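Thioredoxin-like protein (Klebsiella pneumoniae subsp. pneumoniae MGH 78578, PDB 3TY1) is of unknown function but belongs to the galactose mutarotase-like superfamily and probably binds carbohydrate. Local coordinates at residues S154-K166 against L175-S187. Sequence-based numbering, arbitrary orientation.
Sequences SAPYEIRIRGLVK and LQTLTELRYVPGS. With SO4 (sulfate ion), chain I.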
ATOM      1  N   SER A 154     -39.430 -11.694 -13.014  1.00 34.62           N
ATOM      2  CA  SER A 154     -40.680 -12.256 -12.491  1.00 33.73           C
ATOM      3  C   SER A 154     -40.381 -13.162 -11.310  1.00 32.99           C
ATOM      4  O   SER A 154     -39.219 -13.495 -11.074  1.00 31.21           O
ATOM      5  CB  SER A 154     -41.440 -12.971 -13.621  1.00 35.96           C
ATOM      6  OG  SER A 154     -40.766 -14.161 -14.008  1.00 44.03           O
ATOM      7  N   ALA A 155     -41.417 -13.501 -10.555  1.00 32.57           N
ATOM      8  CA  ALA A 155     -41.310 -14.347  -9.377  1.00 32.57           C
ATOM      9  C   ALA A 155     -40.552 -15.623  -9.711  1.00 32.05           C
ATOM     10  O   ALA A 155     -40.805 -16.217 -10.756  1.00 34.91           O
ATOM     11  CB  ALA A 155     -42.662 -14.665  -8.820  1.00 30.21           C
ATOM     12  N   PRO A 156     -39.657 -16.070  -8.818  1.00 31.01           N
ATOM     13  CA  PRO A 156     -39.333 -15.597  -7.474  1.00 29.31           C
ATOM     14  C   PRO A 156     -38.269 -14.514  -7.376  1.00 30.01           C
ATOM     15  O   PRO A 156     -37.753 -14.294  -6.284  1.00 31.57           O
ATOM     16  CB  PRO A 156     -38.883 -16.906  -6.764  1.00 31.27           C
ATOM     17  CG  PRO A 156     -38.157 -17.633  -7.832  1.00 31.77           C
ATOM     18  CD  PRO A 156     -38.970 -17.372  -9.091  1.00 32.44           C
ATOM     19  N   TYR A 157     -37.971 -13.783  -8.461  1.00 28.66           N
ATOM     20  CA  TYR A 157     -37.081 -12.598  -8.354  1.00 30.58           C
ATOM     21  C   TYR A 157     -35.692 -12.899  -7.832  1.00 28.60           C
ATOM     22  O   TYR A 157     -35.142 -12.179  -7.000  1.00 30.08           O
ATOM     23  CB  TYR A 157     -37.748 -11.470  -7.529  1.00 32.23           C
ATOM     24  CG  TYR A 157     -39.083 -11.038  -8.099  1.00 26.50           C
ATOM     25  CD1 TYR A 157     -39.151 -10.288  -9.270  1.00 35.17           C
ATOM     26  CD2 TYR A 157     -40.282 -11.392  -7.474  1.00 34.18           C
ATOM     27  CE1 TYR A 157     -40.384  -9.871  -9.778  1.00 43.79           C
ATOM     28  CE2 TYR A 157     -41.503 -10.989  -7.975  1.00 34.12           C
ATOM     29  CZ  TYR A 157     -41.561 -10.241  -9.121  1.00 43.09           C
ATOM     30  OH  TYR A 157     -42.794  -9.845  -9.601  1.00 49.59           O
ATOM     31  N   GLU A 158     -35.108 -13.977  -8.358  1.00 28.32           N
ATOM     32  CA  GLU A 158     -33.766 -14.356  -8.001  1.00 28.67           C
ATOM     33  C   GLU A 158     -32.782 -13.203  -8.294  1.00 27.30           C
ATOM     34  O   GLU A 158     -32.813 -12.620  -9.350  1.00 27.55           O
ATOM     35  CB  GLU A 158     -33.331 -15.599  -8.777  1.00 32.20           C
ATOM     36  CG  GLU A 158     -31.993 -16.156  -8.329  1.00 34.40           C
ATOM     37  CD  GLU A 158     -31.483 -17.329  -9.195  1.00 34.97           C
ATOM     38  OE1 GLU A 158     -31.864 -17.449 -10.353  1.00 52.86           O
ATOM     39  OE2 GLU A 158     -30.633 -18.091  -8.726  1.00 38.79           O
ATOM     40  N   ILE A 159     -31.910 -12.946  -7.320  1.00 27.53           N
ATOM     41  CA  ILE A 159     -30.896 -11.928  -7.371  1.00 27.19           C
ATOM     42  C   ILE A 159     -29.566 -12.641  -7.591  1.00 26.09           C
ATOM     43  O   ILE A 159     -29.302 -13.648  -6.952  1.00 26.53           O
ATOM     44  CB  ILE A 159     -30.839 -11.159  -6.048  1.00 26.11           C
ATOM     45  CG1 ILE A 159     -32.202 -10.477  -5.771  1.00 26.78           C
ATOM     46  CG2 ILE A 159     -29.635 -10.121  -6.030  1.00 25.39           C
ATOM     47  CD1 ILE A 159     -32.311  -9.978  -4.277  1.00 25.96           C
ATOM     48  N   ARG A 160     -28.746 -12.113  -8.497  1.00 27.22           N
ATOM     49  CA  ARG A 160     -27.404 -12.599  -8.679  1.00 28.49           C
ATOM     50  C   ARG A 160     -26.448 -11.435  -8.595  1.00 28.98           C
ATOM     51  O   ARG A 160     -26.692 -10.378  -9.192  1.00 29.67           O
ATOM     52  CB  ARG A 160     -27.241 -13.302 -10.035  1.00 30.48           C
ATOM     53  CG  ARG A 160     -28.202 -14.441 -10.197  1.00 31.80           C
ATOM     54  CD  ARG A 160     -27.913 -15.296 -11.411  1.00 39.70           C
ATOM     55  NE  ARG A 160     -28.900 -16.366 -11.511  1.00 39.30           N
ATOM     56  CZ  ARG A 160     -28.874 -17.361 -12.401  1.00 45.04           C
ATOM     57  NH1 ARG A 160     -27.916 -17.443 -13.299  1.00 40.58           N
ATOM     58  NH2 ARG A 160     -29.820 -18.300 -12.370  1.00 44.35           N
ATOM     59  N   ILE A 161     -25.368 -11.635  -7.871  1.00 27.30           N
ATOM     60  CA  ILE A 161     -24.355 -10.610  -7.712  1.00 26.98           C
ATOM     61  C   ILE A 161     -23.046 -11.217  -8.180  1.00 28.62           C
ATOM     62  O   ILE A 161     -22.538 -12.177  -7.571  1.00 28.03           O
ATOM     63  CB  ILE A 161     -24.287 -10.111  -6.288  1.00 25.69           C
ATOM     64  CG1 ILE A 161     -25.597  -9.421  -5.912  1.00 28.87           C
ATOM     65  CG2 ILE A 161     -23.081  -9.119  -6.140  1.00 28.04           C
ATOM     66  CD1 ILE A 161     -25.612  -8.887  -4.510  1.00 36.98           C
ATOM     67  N   ARG A 162     -22.502 -10.649  -9.249  1.00 28.12           N
ATOM     68  CA  ARG A 162     -21.250 -11.134  -9.849  1.00 28.72           C
ATOM     69  C   ARG A 162     -20.131 -10.135  -9.632  1.00 27.92           C
ATOM     70  O   ARG A 162     -20.358  -8.935  -9.684  1.00 29.17           O
ATOM     71  CB  ARG A 162     -21.396 -11.350 -11.373  1.00 28.25           C
ATOM     72  CG  ARG A 162     -22.267 -12.494 -11.762  1.00 40.31           C
ATOM     73  CD  ARG A 162     -22.341 -12.694 -13.282  1.00 42.15           C
ATOM     74  NE  ARG A 162     -23.156 -11.675 -13.905  1.00 39.93           N
ATOM     75  CZ  ARG A 162     -24.486 -11.686 -13.965  1.00 37.00           C
ATOM     76  NH1 ARG A 162     -25.209 -12.687 -13.454  1.00 40.86           N
ATOM     77  NH2 ARG A 162     -25.103 -10.668 -14.551  1.00 42.80           N
ATOM     78  N   GLY A 163     -18.924 -10.655  -9.404  1.00 27.94           N
ATOM     79  CA  GLY A 163     -17.723  -9.851  -9.241  1.00 29.29           C
ATOM     80  C   GLY A 163     -16.487 -10.525  -9.803  1.00 31.00           C
ATOM     81  O   GLY A 163     -16.146 -11.612  -9.348  1.00 29.91           O
ATOM     82  N   LEU A 164     -15.832  -9.888 -10.779  1.00 29.19           N
ATOM     83  CA  LEU A 164     -14.602 -10.420 -11.406  1.00 30.25           C
ATOM     84  C   LEU A 164     -13.396  -9.953 -10.587  1.00 30.03           C
ATOM     85  O   LEU A 164     -13.159  -8.753 -10.473  1.00 32.78           O
ATOM     86  CB  LEU A 164     -14.459  -9.900 -12.823  1.00 31.63           C
ATOM     87  CG  LEU A 164     -13.285 -10.397 -13.687  1.00 33.62           C
ATOM     88  CD1 LEU A 164     -13.353 -11.888 -13.798  1.00 31.16           C
ATOM     89  CD2 LEU A 164     -13.290  -9.693 -15.089  1.00 35.41           C
ATOM     90  N   VAL A 165     -12.659 -10.900 -10.027  1.00 31.23           N
ATOM     91  CA  VAL A 165     -11.477 -10.667  -9.188  1.00 30.07           C
ATOM     92  C   VAL A 165     -10.267 -11.222  -9.932  1.00 32.00           C
ATOM     93  O   VAL A 165     -10.178 -12.419 -10.234  1.00 32.13           O
ATOM     94  CB  VAL A 165     -11.663 -11.333  -7.843  1.00 29.92           C
ATOM     95  CG1 VAL A 165     -10.460 -11.058  -6.951  1.00 30.19           C
ATOM     96  CG2 VAL A 165     -12.930 -10.797  -7.167  1.00 29.63           C
ATOM     97  N   LYS A 166      -9.346 -10.344 -10.280  1.00 30.19           N
ATOM     98  CA  LYS A 166      -8.248 -10.692 -11.160  1.00 31.26           C
ATOM     99  C   LYS A 166      -6.929 -10.841 -10.442  1.00 34.03           C
ATOM    100  O   LYS A 166      -6.614 -10.061  -9.532  1.00 32.49           O
ATOM    101  CB  LYS A 166      -8.082  -9.639 -12.241  1.00 33.49           C
ATOM    102  CG  LYS A 166      -9.270  -9.414 -13.156  1.00 36.56           C
ATOM    103  CD  LYS A 166      -8.829  -8.405 -14.252  1.00 41.36           C
ATOM    104  CE  LYS A 166      -9.832  -8.219 -15.362  1.00 47.65           C
ATOM    105  NZ  LYS A 166      -9.261  -7.276 -16.388  1.00 47.73           N
ATOM    106  N   LEU A 175      -4.825 -15.445 -13.880  1.00 36.39           N
ATOM    107  CA  LEU A 175      -5.930 -16.162 -13.298  1.00 35.87           C
ATOM    108  C   LEU A 175      -6.991 -15.139 -12.939  1.00 38.87           C
ATOM    109  O   LEU A 175      -6.676 -14.081 -12.364  1.00 38.72           O
ATOM    110  CB  LEU A 175      -5.469 -16.916 -12.061  1.00 39.02           C
ATOM    111  CG  LEU A 175      -4.556 -18.136 -12.225  1.00 42.27           C
ATOM    112  CD1 LEU A 175      -4.286 -18.640 -10.833  1.00 38.22           C
ATOM    113  CD2 LEU A 175      -5.166 -19.228 -13.120  1.00 35.83           C
ATOM    114  N   GLN A 176      -8.242 -15.428 -13.292  1.00 34.59           N
ATOM    115  CA  GLN A 176      -9.342 -14.530 -12.980  1.00 34.72           C
ATOM    116  C   GLN A 176     -10.556 -15.351 -12.552  1.00 35.98           C
ATOM    117  O   GLN A 176     -10.894 -16.330 -13.199  1.00 37.25           O
ATOM    118  CB  GLN A 176      -9.702 -13.668 -14.197  1.00 33.78           C
ATOM    119  CG  GLN A 176      -8.519 -12.968 -14.877  1.00 40.54           C
ATOM    120  CD  GLN A 176      -8.942 -12.030 -16.008  1.00 45.48           C
ATOM    121  OE1 GLN A 176     -10.115 -11.739 -16.183  1.00 41.17           O
ATOM    122  NE2 GLN A 176      -7.983 -11.535 -16.743  1.00 41.07           N
ATOM    123  N   THR A 177     -11.227 -14.915 -11.498  1.00 35.28           N
ATOM    124  CA  THR A 177     -12.393 -15.605 -10.974  1.00 34.59           C
ATOM    125  C   THR A 177     -13.630 -14.742 -11.070  1.00 33.85           C
ATOM    126  O   THR A 177     -13.653 -13.651 -10.507  1.00 31.17           O
ATOM    127  CB  THR A 177     -12.177 -15.973  -9.503  1.00 34.52           C
ATOM    128  OG1 THR A 177     -10.998 -16.768  -9.421  1.00 33.54           O
ATOM    129  CG2 THR A 177     -13.390 -16.771  -8.977  1.00 30.24           C
ATOM    130  N   LEU A 178     -14.625 -15.208 -11.824  1.00 32.89           N
ATOM    131  CA  LEU A 178     -15.914 -14.537 -11.881  1.00 31.81           C
ATOM    132  C   LEU A 178     -16.690 -15.149 -10.747  1.00 31.94           C
ATOM    133  O   LEU A 178     -17.210 -16.266 -10.868  1.00 30.36           O
ATOM    134  CB  LEU A 178     -16.621 -14.702 -13.226  1.00 31.44           C
ATOM    135  CG  LEU A 178     -17.971 -13.964 -13.391  1.00 39.08           C
ATOM    136  CD1 LEU A 178     -17.837 -12.461 -13.118  1.00 34.88           C
ATOM    137  CD2 LEU A 178     -18.574 -14.208 -14.814  1.00 43.75           C
ATOM    138  N   THR A 179     -16.748 -14.428  -9.624  1.00 29.20           N
ATOM    139  CA  THR A 179     -17.511 -14.876  -8.462  1.00 29.19           C
ATOM    140  C   THR A 179     -18.995 -14.609  -8.698  1.00 30.98           C
ATOM    141  O   THR A 179     -19.354 -13.643  -9.402  1.00 30.17           O
ATOM    142  CB  THR A 179     -17.093 -14.197  -7.150  1.00 28.67           C
ATOM    143  OG1 THR A 179     -17.471 -12.827  -7.191  1.00 30.60           O
ATOM    144  CG2 THR A 179     -15.580 -14.324  -6.842  1.00 31.79           C
ATOM    145  N   GLU A 180     -19.864 -15.458  -8.138  1.00 28.38           N
ATOM    146  CA  GLU A 180     -21.312 -15.218  -8.244  1.00 28.84           C
ATOM    147  C   GLU A 180     -22.037 -15.766  -7.033  1.00 30.33           C
ATOM    148  O   GLU A 180     -21.851 -16.936  -6.662  1.00 29.20           O
ATOM    149  CB  GLU A 180     -21.927 -15.815  -9.530  1.00 32.13           C
ATOM    150  CG  GLU A 180     -23.389 -15.389  -9.736  1.00 32.88           C
ATOM    151  CD  GLU A 180     -24.011 -15.883 -11.062  1.00 36.44           C
ATOM    152  OE1 GLU A 180     -24.322 -17.084 -11.200  1.00 43.09           O
ATOM    153  OE2 GLU A 180     -24.217 -15.039 -11.945  1.00 45.64           O
ATOM    154  N   LEU A 181     -22.817 -14.900  -6.406  1.00 27.01           N
ATOM    155  CA  LEU A 181     -23.738 -15.268  -5.335  1.00 26.87           C
ATOM    156  C   LEU A 181     -25.170 -15.155  -5.863  1.00 26.27           C
ATOM    157  O   LEU A 181     -25.503 -14.185  -6.551  1.00 28.38           O
ATOM    158  CB  LEU A 181     -23.475 -14.429  -4.105  1.00 25.15           C
ATOM    159  CG  LEU A 181     -24.409 -14.606  -2.908  1.00 27.37           C
ATOM    160  CD1 LEU A 181     -23.652 -14.288  -1.598  1.00 31.56           C
ATOM    161  CD2 LEU A 181     -25.676 -13.737  -3.069  1.00 29.57           C
ATOM    162  N   ARG A 182     -25.995 -16.159  -5.561  1.00 28.69           N
ATOM    163  CA  ARG A 182     -27.393 -16.197  -5.992  1.00 27.10           C
ATOM    164  C   ARG A 182     -28.279 -16.322  -4.763  1.00 28.09           C
ATOM    165  O   ARG A 182     -28.018 -17.132  -3.863  1.00 27.91           O
ATOM    166  CB  ARG A 182     -27.643 -17.370  -6.908  1.00 27.49           C
ATOM    167  CG  ARG A 182     -26.724 -17.435  -8.073  1.00 27.70           C
ATOM    168  CD  ARG A 182     -27.204 -18.517  -9.063  1.00 33.88           C
ATOM    169  NE  ARG A 182     -26.210 -18.703 -10.114  1.00 39.22           N
ATOM    170  CZ  ARG A 182     -26.277 -19.619 -11.067  1.00 43.36           C
ATOM    171  NH1 ARG A 182     -27.291 -20.478 -11.113  1.00 45.69           N
ATOM    172  NH2 ARG A 182     -25.301 -19.689 -11.962  1.00 45.38           N
ATOM    173  N   TYR A 183     -29.319 -15.504  -4.709  1.00 27.03           N
ATOM    174  CA  TYR A 183     -30.225 -15.510  -3.568  1.00 25.08           C
ATOM    175  C   TYR A 183     -31.652 -15.270  -4.027  1.00 25.19           C
ATOM    176  O   TYR A 183     -31.901 -14.317  -4.748  1.00 26.69           O
ATOM    177  CB  TYR A 183     -29.791 -14.440  -2.544  1.00 24.36           C
ATOM    178  CG  TYR A 183     -30.764 -14.383  -1.391  1.00 23.72           C
ATOM    179  CD1 TYR A 183     -30.900 -15.477  -0.533  1.00 25.34           C
ATOM    180  CD2 TYR A 183     -31.529 -13.271  -1.147  1.00 27.20           C
ATOM    181  CE1 TYR A 183     -31.822 -15.482   0.512  1.00 27.71           C
ATOM    182  CE2 TYR A 183     -32.470 -13.266  -0.100  1.00 27.24           C
ATOM    183  CZ  TYR A 183     -32.613 -14.383   0.724  1.00 27.28           C
ATOM    184  OH  TYR A 183     -33.552 -14.347   1.754  1.00 30.18           O
ATOM    185  N   VAL A 184     -32.575 -16.151  -3.621  1.00 24.77           N
ATOM    186  CA  VAL A 184     -33.986 -15.984  -3.877  1.00 26.46           C
ATOM    187  C   VAL A 184     -34.589 -15.250  -2.653  1.00 27.67           C
ATOM    188  O   VAL A 184     -34.520 -15.730  -1.518  1.00 27.91           O
ATOM    189  CB  VAL A 184     -34.722 -17.317  -4.118  1.00 30.19           C
ATOM    190  CG1 VAL A 184     -36.230 -17.063  -4.301  1.00 30.61           C
ATOM    191  CG2 VAL A 184     -34.156 -18.028  -5.313  1.00 29.79           C
ATOM    192  N   PRO A 185     -35.185 -14.069  -2.881  1.00 28.82           N
ATOM    193  CA  PRO A 185     -35.774 -13.326  -1.774  1.00 29.48           C
ATOM    194  C   PRO A 185     -36.690 -14.150  -0.900  1.00 28.99           C
ATOM    195  O   PRO A 185     -37.485 -14.915  -1.408  1.00 28.88           O
ATOM    196  CB  PRO A 185     -36.547 -12.223  -2.497  1.00 30.56           C
ATOM    197  CG  PRO A 185     -35.661 -11.868  -3.586  1.00 29.73           C
ATOM    198  CD  PRO A 185     -35.142 -13.234  -4.098  1.00 29.06           C
ATOM    199  N   GLY A 186     -36.530 -14.046   0.414  1.00 29.07           N
ATOM    200  CA  GLY A 186     -37.327 -14.863   1.357  1.00 31.22           C
ATOM    201  C   GLY A 186     -36.753 -16.233   1.730  1.00 32.11           C
ATOM    202  O   GLY A 186     -37.204 -16.855   2.693  1.00 33.02           O
ATOM    203  N   SER A 187     -35.768 -16.696   0.977  1.00 31.66           N
ATOM    204  CA  SER A 187     -35.139 -17.988   1.202  1.00 28.97           C
ATOM    205  C   SER A 187     -34.227 -17.946   2.428  1.00 28.20           C
ATOM    206  O   SER A 187     -33.706 -16.880   2.804  1.00 27.93           O
ATOM    207  CB  SER A 187     -34.248 -18.362  -0.012  1.00 27.37           C
ATOM    208  OG  SER A 187     -33.748 -19.704   0.162  1.00 36.72           O
TER
HETATM  209  S   SO4 I 509     -28.493 -20.907 -14.834  1.00 74.79           S
HETATM  210  O1  SO4 I 509     -29.290 -21.359 -13.693  1.00 78.63           O
HETATM  211  O2  SO4 I 509     -28.549 -21.929 -15.870  1.00 86.35           O
HETATM  212  O3  SO4 I 509     -29.069 -19.689 -15.379  1.00 65.63           O
HETATM  213  O4  SO4 I 509     -27.087 -20.773 -14.487  1.00 71.04           O
HETATM  214  O   HOH W   1     -38.832 -14.785  -3.777  1.00 35.98           O
HETATM  215  O   HOH W   2     -30.349 -20.378  -9.848  1.00 54.19           O
HETATM  216  O   HOH W   3     -25.613 -15.904 -13.836  1.00 42.65           O
HETATM  217  O   HOH W   4     -20.100 -12.463  -5.940  1.00 30.06           O
HETATM  218  O   HOH W   5      -9.005 -14.928  -9.031  1.00 48.07           O
HETATM  219  O   HOH W   6      -8.347  -9.285 -18.624  1.00 45.86           O
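Q176 and K166 sit side by side where strands 159-169 and 173-183 run antiparallel as a beta hairpin, adjacent strands in the large sheet of this galactose mutarotase-like supersandwich. The Q176 amide covers the lysine's methylenes, OE1 3.6 Å from K166 CE, while NE2 bonds to D174 and shares a water with K166 NZ. T177 forms a hydrogen-bonded pair with V165, both N-H...O bonds nearly straight. On the Q176 side of the sheet, L178 lays CD1 against L164 CB. T179 turns to the other face; with OG1 between backbone N and carbonyl carbon (chi1 69°), the hydroxyl donates to G163 O at 2.8 Å, in the carbonyl plane on a lone pair. That oxygen also takes T179 N, from above the plane, so one residue grips it twice.

E180 is the hub of the charged face. Its OE2 accepts R162 NH1 at 3.0 Å, in the guanidinium plane, and R162 continues to E148 and E150 on strand 146-152. Its OE1 is gripped side-on by R182 NE and NH2, which fixes that guanidinium. L181 forms a hydrogen-bonded pair with I161, side chains on the face opposite the charges. The R182 guanidinium lies flat on that of R160, centres 3.7 Å apart and planes 7° apart; both chains run extended, pointing the same way. E158 pairs with R160, and a sulfate, probably from the crystallisation liquor, bridges both arginines through long, mostly weak bonds, so nearby anions probably offset the like charges. Y183 pairs likewise with I159. Past the strand, V184 CG1 meets P156 CB at 3.6 Å, and P185 CG rests 3.9 Å from I159 CD1.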